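Arylesterase (Sulfolobus solfataricus, PDB 5L2P) hydrolyses aromatic esters, p-nitrophenyl esters of fatty acids and aryl dialkyl phosphates such as paraoxon, as a serine hydrolase of the GDXG lipolytic family. Local coordinates at residues 125-137 against 161-174. Sequence-based numbering, arbitrary orientation.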
ATOM      1  N   ALA A 125      32.074  11.854  -7.725  1.00 50.10           N
ATOM      2  CA  ALA A 125      31.470  12.111  -6.386  1.00 51.55           C
ATOM      3  C   ALA A 125      31.671  10.973  -5.389  1.00 54.13           C
ATOM      4  O   ALA A 125      31.945  11.215  -4.207  1.00 53.74           O
ATOM      5  CB  ALA A 125      29.977  12.401  -6.500  1.00 50.88           C
ATOM      6  N   VAL A 126      31.555   9.727  -5.861  1.00 56.15           N
ATOM      7  CA  VAL A 126      31.677   8.576  -4.965  1.00 58.21           C
ATOM      8  C   VAL A 126      33.096   8.463  -4.438  1.00 57.67           C
ATOM      9  O   VAL A 126      33.323   8.227  -3.240  1.00 58.62           O
ATOM     10  CB  VAL A 126      31.288   7.254  -5.653  1.00 59.53           C
ATOM     11  CG1 VAL A 126      31.450   6.086  -4.677  1.00 57.92           C
ATOM     12  CG2 VAL A 126      29.857   7.347  -6.184  1.00 59.70           C
ATOM     13  N   TYR A 127      34.055   8.621  -5.338  1.00 58.54           N
ATOM     14  CA  TYR A 127      35.467   8.571  -4.936  1.00 62.11           C
ATOM     15  C   TYR A 127      35.932   9.785  -4.132  1.00 61.82           C
ATOM     16  O   TYR A 127      36.795   9.624  -3.259  1.00 67.85           O
ATOM     17  CB  TYR A 127      36.362   8.331  -6.141  1.00 65.71           C
ATOM     18  CG  TYR A 127      36.270   6.904  -6.622  1.00 67.65           C
ATOM     19  CD1 TYR A 127      36.721   5.855  -5.815  1.00 70.05           C
ATOM     20  CD2 TYR A 127      35.716   6.593  -7.862  1.00 69.91           C
ATOM     21  CE1 TYR A 127      36.612   4.540  -6.228  1.00 75.89           C
ATOM     22  CE2 TYR A 127      35.625   5.264  -8.296  1.00 72.64           C
ATOM     23  CZ  TYR A 127      36.067   4.252  -7.466  1.00 74.76           C
ATOM     24  OH  TYR A 127      35.996   2.947  -7.843  1.00 77.70           O
ATOM     25  N   ASP A 128      35.362  10.961  -4.398  1.00 58.24           N
ATOM     26  CA  ASP A 128      35.674  12.135  -3.581  1.00 60.33           C
ATOM     27  C   ASP A 128      35.250  11.914  -2.141  1.00 57.78           C
ATOM     28  O   ASP A 128      35.987  12.268  -1.212  1.00 57.25           O
ATOM     29  CB  ASP A 128      34.982  13.423  -4.101  1.00 63.29           C
ATOM     30  CG  ASP A 128      35.701  14.052  -5.286  1.00 64.85           C
ATOM     31  OD1 ASP A 128      36.738  13.531  -5.738  1.00 68.08           O
ATOM     32  OD2 ASP A 128      35.190  15.054  -5.805  1.00 64.67           O
ATOM     33  N   CYS A 129      34.050  11.342  -1.960  1.00 56.11           N
ATOM     34  CA  CYS A 129      33.535  11.107  -0.624  1.00 53.51           C
ATOM     35  C   CYS A 129      34.338  10.017   0.061  1.00 52.38           C
ATOM     36  O   CYS A 129      34.610  10.115   1.257  1.00 53.31           O
ATOM     37  CB  CYS A 129      32.065  10.747  -0.671  1.00 56.63           C
ATOM     38  SG  CYS A 129      30.929  12.101  -1.113  1.00 56.22           S
ATOM     39  N   PHE A 130      34.750   8.998  -0.689  1.00 53.66           N
ATOM     40  CA  PHE A 130      35.473   7.875  -0.090  1.00 56.01           C
ATOM     41  C   PHE A 130      36.861   8.313   0.323  1.00 56.23           C
ATOM     42  O   PHE A 130      37.304   7.973   1.422  1.00 57.79           O
ATOM     43  CB  PHE A 130      35.525   6.671  -1.038  1.00 57.73           C
ATOM     44  CG  PHE A 130      36.363   5.529  -0.537  1.00 58.03           C
ATOM     45  CD1 PHE A 130      35.917   4.738   0.508  1.00 57.62           C
ATOM     46  CD2 PHE A 130      37.594   5.220  -1.140  1.00 58.05           C
ATOM     47  CE1 PHE A 130      36.668   3.649   0.949  1.00 60.09           C
ATOM     48  CE2 PHE A 130      38.356   4.142  -0.693  1.00 60.79           C
ATOM     49  CZ  PHE A 130      37.901   3.356   0.358  1.00 60.81           C
ATOM     50  N   ASN A 131      37.547   9.066  -0.538  1.00 58.84           N
ATOM     51  CA  ASN A 131      38.869   9.660  -0.192  1.00 59.82           C
ATOM     52  C   ASN A 131      38.826  10.573   1.022  1.00 58.78           C
ATOM     53  O   ASN A 131      39.781  10.623   1.788  1.00 58.52           O
ATOM     54  CB  ASN A 131      39.513  10.409  -1.380  1.00 61.19           C
ATOM     55  CG  ASN A 131      39.936   9.458  -2.498  1.00 64.27           C
ATOM     56  OD1 ASN A 131      40.204   8.266  -2.268  1.00 67.51           O
ATOM     57  ND2 ASN A 131      39.958   9.968  -3.723  1.00 65.20           N
ATOM     58  N   ALA A 132      37.726  11.299   1.203  1.00 57.61           N
ATOM     59  CA  ALA A 132      37.540  12.110   2.422  1.00 56.78           C
ATOM     60  C   ALA A 132      37.435  11.222   3.698  1.00 56.20           C
ATOM     61  O   ALA A 132      37.932  11.600   4.747  1.00 55.42           O
ATOM     62  CB  ALA A 132      36.337  13.008   2.269  1.00 55.42           C
ATOM     63  N   ILE A 133      36.817  10.049   3.598  1.00 54.31           N
ATOM     64  CA  ILE A 133      36.760   9.096   4.736  1.00 54.27           C
ATOM     65  C   ILE A 133      38.147   8.542   5.049  1.00 53.42           C
ATOM     66  O   ILE A 133      38.539   8.466   6.212  1.00 49.52           O
ATOM     67  CB  ILE A 133      35.816   7.902   4.455  1.00 55.50           C
ATOM     68  CG1 ILE A 133      34.381   8.365   4.274  1.00 54.36           C
ATOM     69  CG2 ILE A 133      35.876   6.826   5.559  1.00 57.80           C
ATOM     70  CD1 ILE A 133      33.505   7.257   3.737  1.00 58.14           C
ATOM     71  N   VAL A 134      38.873   8.155   4.001  1.00 53.09           N
ATOM     72  CA  VAL A 134      40.245   7.681   4.159  1.00 54.15           C
ATOM     73  C   VAL A 134      41.134   8.768   4.772  1.00 53.87           C
ATOM     74  O   VAL A 134      41.918   8.486   5.658  1.00 58.19           O
ATOM     75  CB  VAL A 134      40.830   7.239   2.798  1.00 54.80           C
ATOM     76  CG1 VAL A 134      42.320   6.945   2.879  1.00 56.16           C
ATOM     77  CG2 VAL A 134      40.064   6.045   2.275  1.00 54.58           C
ATOM     78  N   TRP A 135      40.978  10.016   4.326  1.00 54.09           N
ATOM     79  CA  TRP A 135      41.722  11.164   4.924  1.00 52.47           C
ATOM     80  C   TRP A 135      41.424  11.317   6.400  1.00 51.50           C
ATOM     81  O   TRP A 135      42.325  11.485   7.182  1.00 53.08           O
ATOM     82  CB  TRP A 135      41.396  12.466   4.177  1.00 52.15           C
ATOM     83  CG  TRP A 135      42.029  13.654   4.743  1.00 53.08           C
ATOM     84  CD1 TRP A 135      43.231  14.145   4.404  1.00 54.66           C
ATOM     85  CD2 TRP A 135      41.520  14.502   5.787  1.00 51.64           C
ATOM     86  NE1 TRP A 135      43.527  15.242   5.173  1.00 54.74           N
ATOM     87  CE2 TRP A 135      42.489  15.491   6.021  1.00 53.02           C
ATOM     88  CE3 TRP A 135      40.361  14.510   6.553  1.00 50.52           C
ATOM     89  CZ2 TRP A 135      42.338  16.490   6.980  1.00 53.83           C
ATOM     90  CZ3 TRP A 135      40.223  15.486   7.548  1.00 52.87           C
ATOM     91  CH2 TRP A 135      41.201  16.474   7.738  1.00 53.55           C
ATOM     92  N   ALA A 136      40.156  11.261   6.781  1.00 51.33           N
ATOM     93  CA  ALA A 136      39.756  11.379   8.196  1.00 54.06           C
ATOM     94  C   ALA A 136      40.352  10.272   9.057  1.00 58.40           C
ATOM     95  O   ALA A 136      40.784  10.516  10.201  1.00 58.16           O
ATOM     96  CB  ALA A 136      38.242  11.340   8.310  1.00 54.91           C
ATOM     97  N   ARG A 137      40.357   9.047   8.523  1.00 61.88           N
ATOM     98  CA  ARG A 137      40.937   7.911   9.251  1.00 64.56           C
ATOM     99  C   ARG A 137      42.443   8.079   9.405  1.00 64.21           C
ATOM    100  O   ARG A 137      42.980   7.839  10.476  1.00 65.26           O
ATOM    101  CB  ARG A 137      40.632   6.587   8.543  1.00 67.52           C
ATOM    102  CG  ARG A 137      41.013   5.387   9.341  1.00 72.18           C
ATOM    103  CD  ARG A 137      40.997   4.157   8.472  1.00 76.75           C
ATOM    104  NE  ARG A 137      42.079   4.195   7.499  1.00 80.82           N
ATOM    105  CZ  ARG A 137      42.334   3.202   6.655  1.00 84.81           C
ATOM    106  NH1 ARG A 137      41.569   2.107   6.673  1.00 82.42           N
ATOM    107  NH2 ARG A 137      43.347   3.305   5.789  1.00 85.37           N
ATOM    108  N   LEU A 161      25.404   8.299  -1.836  1.00 55.29           N
ATOM    109  CA  LEU A 161      26.860   8.305  -1.609  1.00 52.36           C
ATOM    110  C   LEU A 161      27.253   7.538  -0.343  1.00 51.56           C
ATOM    111  O   LEU A 161      28.291   6.892  -0.308  1.00 50.82           O
ATOM    112  CB  LEU A 161      27.360   9.733  -1.575  1.00 53.69           C
ATOM    113  CG  LEU A 161      27.235  10.504  -2.902  1.00 55.17           C
ATOM    114  CD1 LEU A 161      27.379  12.005  -2.718  1.00 53.55           C
ATOM    115  CD2 LEU A 161      28.278   9.988  -3.885  1.00 56.45           C
ATOM    116  N   VAL A 162      26.382   7.567   0.666  1.00 51.26           N
ATOM    117  CA  VAL A 162      26.535   6.740   1.859  1.00 49.86           C
ATOM    118  C   VAL A 162      26.495   5.230   1.511  1.00 48.43           C
ATOM    119  O   VAL A 162      27.346   4.452   1.941  1.00 45.02           O
ATOM    120  CB  VAL A 162      25.439   7.033   2.902  1.00 48.76           C
ATOM    121  CG1 VAL A 162      25.395   5.945   3.979  1.00 48.02           C
ATOM    122  CG2 VAL A 162      25.656   8.397   3.551  1.00 49.73           C
ATOM    123  N   ALA A 163      25.532   4.839   0.701  1.00 49.01           N
ATOM    124  CA  ALA A 163      25.395   3.410   0.323  1.00 50.91           C
ATOM    125  C   ALA A 163      26.555   2.988  -0.566  1.00 53.83           C
ATOM    126  O   ALA A 163      27.150   1.910  -0.364  1.00 56.99           O
ATOM    127  CB  ALA A 163      24.074   3.150  -0.379  1.00 48.68           C
ATOM    128  N   ALA A 164      26.925   3.863  -1.515  1.00 56.91           N
ATOM    129  CA  ALA A 164      28.023   3.564  -2.460  1.00 57.25           C
ATOM    130  C   ALA A 164      29.372   3.450  -1.739  1.00 57.88           C
ATOM    131  O   ALA A 164      30.159   2.575  -2.022  1.00 59.43           O
ATOM    132  CB  ALA A 164      28.085   4.625  -3.550  1.00 59.71           C
ATOM    133  N   THR A 165      29.620   4.375  -0.826  1.00 58.25           N
ATOM    134  CA  THR A 165      30.794   4.400   0.020  1.00 57.30           C
ATOM    135  C   THR A 165      30.970   3.166   0.854  1.00 53.68           C
ATOM    136  O   THR A 165      32.088   2.765   1.133  1.00 53.59           O
ATOM    137  CB  THR A 165      30.612   5.555   1.022  1.00 60.25           C
ATOM    138  OG1 THR A 165      30.780   6.803   0.330  1.00 67.08           O
ATOM    139  CG2 THR A 165      31.538   5.494   2.197  1.00 62.03           C
ATOM    140  N   SER A 166      29.865   2.645   1.356  1.00 52.98           N
ATOM    141  CA  SER A 166      29.889   1.447   2.202  1.00 53.22           C
ATOM    142  C   SER A 166      30.376   0.234   1.413  1.00 53.46           C
ATOM    143  O   SER A 166      31.054  -0.625   1.958  1.00 51.63           O
ATOM    144  CB  SER A 166      28.499   1.150   2.744  1.00 54.09           C
ATOM    145  OG  SER A 166      28.106   2.121   3.691  1.00 58.12           O
ATOM    146  N   LEU A 167      30.028   0.177   0.132  1.00 52.18           N
ATOM    147  CA  LEU A 167      30.505  -0.887  -0.740  1.00 54.08           C
ATOM    148  C   LEU A 167      31.990  -0.794  -1.027  1.00 58.36           C
ATOM    149  O   LEU A 167      32.686  -1.828  -1.053  1.00 60.25           O
ATOM    150  CB  LEU A 167      29.752  -0.863  -2.068  1.00 54.85           C
ATOM    151  CG  LEU A 167      28.238  -1.113  -2.015  1.00 52.95           C
ATOM    152  CD1 LEU A 167      27.613  -0.942  -3.403  1.00 52.66           C
ATOM    153  CD2 LEU A 167      28.022  -2.513  -1.485  1.00 52.69           C
ATOM    154  N   LEU A 168      32.484   0.432  -1.258  1.00 58.41           N
ATOM    155  CA  LEU A 168      33.912   0.674  -1.408  1.00 58.02           C
ATOM    156  C   LEU A 168      34.643   0.386  -0.109  1.00 58.22           C
ATOM    157  O   LEU A 168      35.775  -0.110  -0.125  1.00 60.75           O
ATOM    158  CB  LEU A 168      34.184   2.115  -1.803  1.00 58.72           C
ATOM    159  CG  LEU A 168      33.885   2.500  -3.240  1.00 60.17           C
ATOM    160  CD1 LEU A 168      34.211   3.957  -3.466  1.00 60.73           C
ATOM    161  CD2 LEU A 168      34.706   1.668  -4.194  1.00 61.73           C
ATOM    162  N   ALA A 169      34.012   0.718   1.010  1.00 55.95           N
ATOM    163  CA  ALA A 169      34.640   0.522   2.314  1.00 57.09           C
ATOM    164  C   ALA A 169      34.861  -0.959   2.551  1.00 58.43           C
ATOM    165  O   ALA A 169      35.899  -1.370   3.055  1.00 58.42           O
ATOM    166  CB  ALA A 169      33.777   1.098   3.430  1.00 57.53           C
ATOM    167  N   ARG A 170      33.878  -1.761   2.145  1.00 59.88           N
ATOM    168  CA  ARG A 170      33.955  -3.204   2.271  1.00 61.01           C
ATOM    169  C   ARG A 170      34.999  -3.802   1.333  1.00 63.06           C
ATOM    170  O   ARG A 170      35.773  -4.650   1.742  1.00 60.36           O
ATOM    171  CB  ARG A 170      32.589  -3.832   2.015  1.00 62.64           C
ATOM    172  CG  ARG A 170      32.562  -5.319   2.262  1.00 64.88           C
ATOM    173  CD  ARG A 170      31.205  -5.894   1.903  1.00 65.60           C
ATOM    174  NE  ARG A 170      30.941  -5.779   0.473  1.00 65.60           N
ATOM    175  CZ  ARG A 170      29.777  -6.045  -0.100  1.00 66.65           C
ATOM    176  NH1 ARG A 170      28.728  -6.408   0.621  1.00 70.00           N
ATOM    177  NH2 ARG A 170      29.651  -5.924  -1.407  1.00 66.65           N
ATOM    178  N   ASP A 171      35.020  -3.365   0.076  1.00 66.49           N
ATOM    179  CA  ASP A 171      36.059  -3.786  -0.889  1.00 68.55           C
ATOM    180  C   ASP A 171      37.466  -3.564  -0.367  1.00 67.61           C
ATOM    181  O   ASP A 171      38.341  -4.406  -0.525  1.00 68.85           O
ATOM    182  CB  ASP A 171      35.934  -3.009  -2.205  1.00 72.50           C
ATOM    183  CG  ASP A 171      34.689  -3.390  -3.027  1.00 77.70           C
ATOM    184  OD1 ASP A 171      34.001  -4.393  -2.688  1.00 81.34           O
ATOM    185  OD2 ASP A 171      34.407  -2.668  -4.021  1.00 79.67           O
ATOM    186  N   ASN A 172      37.686  -2.404   0.235  1.00 67.83           N
ATOM    187  CA  ASN A 172      39.009  -1.995   0.698  1.00 68.85           C
ATOM    188  C   ASN A 172      39.265  -2.325   2.157  1.00 70.55           C
ATOM    189  O   ASN A 172      40.263  -1.889   2.710  1.00 72.21           O
ATOM    190  CB  ASN A 172      39.170  -0.495   0.447  1.00 66.80           C
ATOM    191  CG  ASN A 172      39.228  -0.189  -1.010  1.00 65.85           C
ATOM    192  OD1 ASN A 172      40.244  -0.411  -1.638  1.00 69.60           O
ATOM    193  ND2 ASN A 172      38.136   0.277  -1.566  1.00 64.61           N
ATOM    194  N   LYS A 173      38.358  -3.082   2.770  1.00 70.92           N
ATOM    195  CA  LYS A 173      38.466  -3.483   4.172  1.00 74.20           C
ATOM    196  C   LYS A 173      38.637  -2.293   5.133  1.00 72.45           C
ATOM    197  O   LYS A 173      39.331  -2.385   6.148  1.00 73.77           O
ATOM    198  CB  LYS A 173      39.605  -4.484   4.343  1.00 77.61           C
ATOM    199  CG  LYS A 173      39.609  -5.575   3.283  1.00 80.23           C
ATOM    200  CD  LYS A 173      40.781  -6.524   3.489  1.00 87.82           C
ATOM    201  CE  LYS A 173      42.150  -5.838   3.392  1.00 88.49           C
ATOM    202  NZ  LYS A 173      43.236  -6.845   3.345  1.00 88.91           N
ATOM    203  N   LEU A 174      37.983  -1.186   4.806  1.00 69.95           N
ATOM    204  CA  LEU A 174      37.929  -0.027   5.682  1.00 68.18           C
ATOM    205  C   LEU A 174      36.679  -0.172   6.561  1.00 65.91           C
ATOM    206  O   LEU A 174      35.562  -0.309   6.055  1.00 64.00           O
ATOM    207  CB  LEU A 174      37.878   1.254   4.837  1.00 68.39           C
ATOM    208  CG  LEU A 174      37.929   2.610   5.566  1.00 70.08           C
ATOM    209  CD1 LEU A 174      38.556   3.677   4.674  1.00 69.84           C
ATOM    210  CD2 LEU A 174      36.569   3.119   6.022  1.00 70.51           C
TER
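Phe130 reaches across from helix 125-137 and lays its ring against Leu168 of helix 161-171. Its CB meets Leu168 CD1 at 3.9 Å, and CG lies near the same methyl. A chi1 of 175° swings the ring away from its own backbone N and over Leu168: CD1 comes beside Leu168 CB, CE1 reaches the backbone of Ala169, and CZ ends 3.6 Å from Asn172 ND2, with CE2 near the same nitrogen. Leu168 CB sits over one face in a CH-pi contact, 4.1 Å from the Phe130 ring centroid, while Val134 CG2 covers the opposite face near the rim. The Asn172 amide plane is turned 34° from the ring; its ND2 is tied back to Leu168 O at 2.8 Å, sharing that carbonyl with Asn172 N from the other face. Without the ring, as with an alanine here, Leu168 CB and the Asn172 amide are likely to lose the surface they pack on, and a gap to open between the helices.

Leu168 CD1, the methyl at Phe130 CB, also touches Val126 CG1 and Tyr127 CE1. At one end, Leu161 CD2 lies against Val126 CG2 (3.8 Å). At the other, a Schellman motif with Lys173 at positive phi brings Leu174 back to the first helix, CD2 on Ile133 CG2 and CD1 on Val134 CG2 (3.7 Å), with CD1 also over a face of the Arg137 guanidinium.

The axes cross at -62°, 9.5 Å apart, in an alpha/beta hydrolase fold; the second helix follows Ser156, the inferred catalytic serine, on what is probably the nucleophile elbow. Ile133 and Thr165 also touch strand 77-81 of the central sheet. Thr165 OG1 bonds to Leu161 O; like Asn172 ND2 it is turned back on its own helix, so the segments meet through apolar surface, with no hydrogen bond between them.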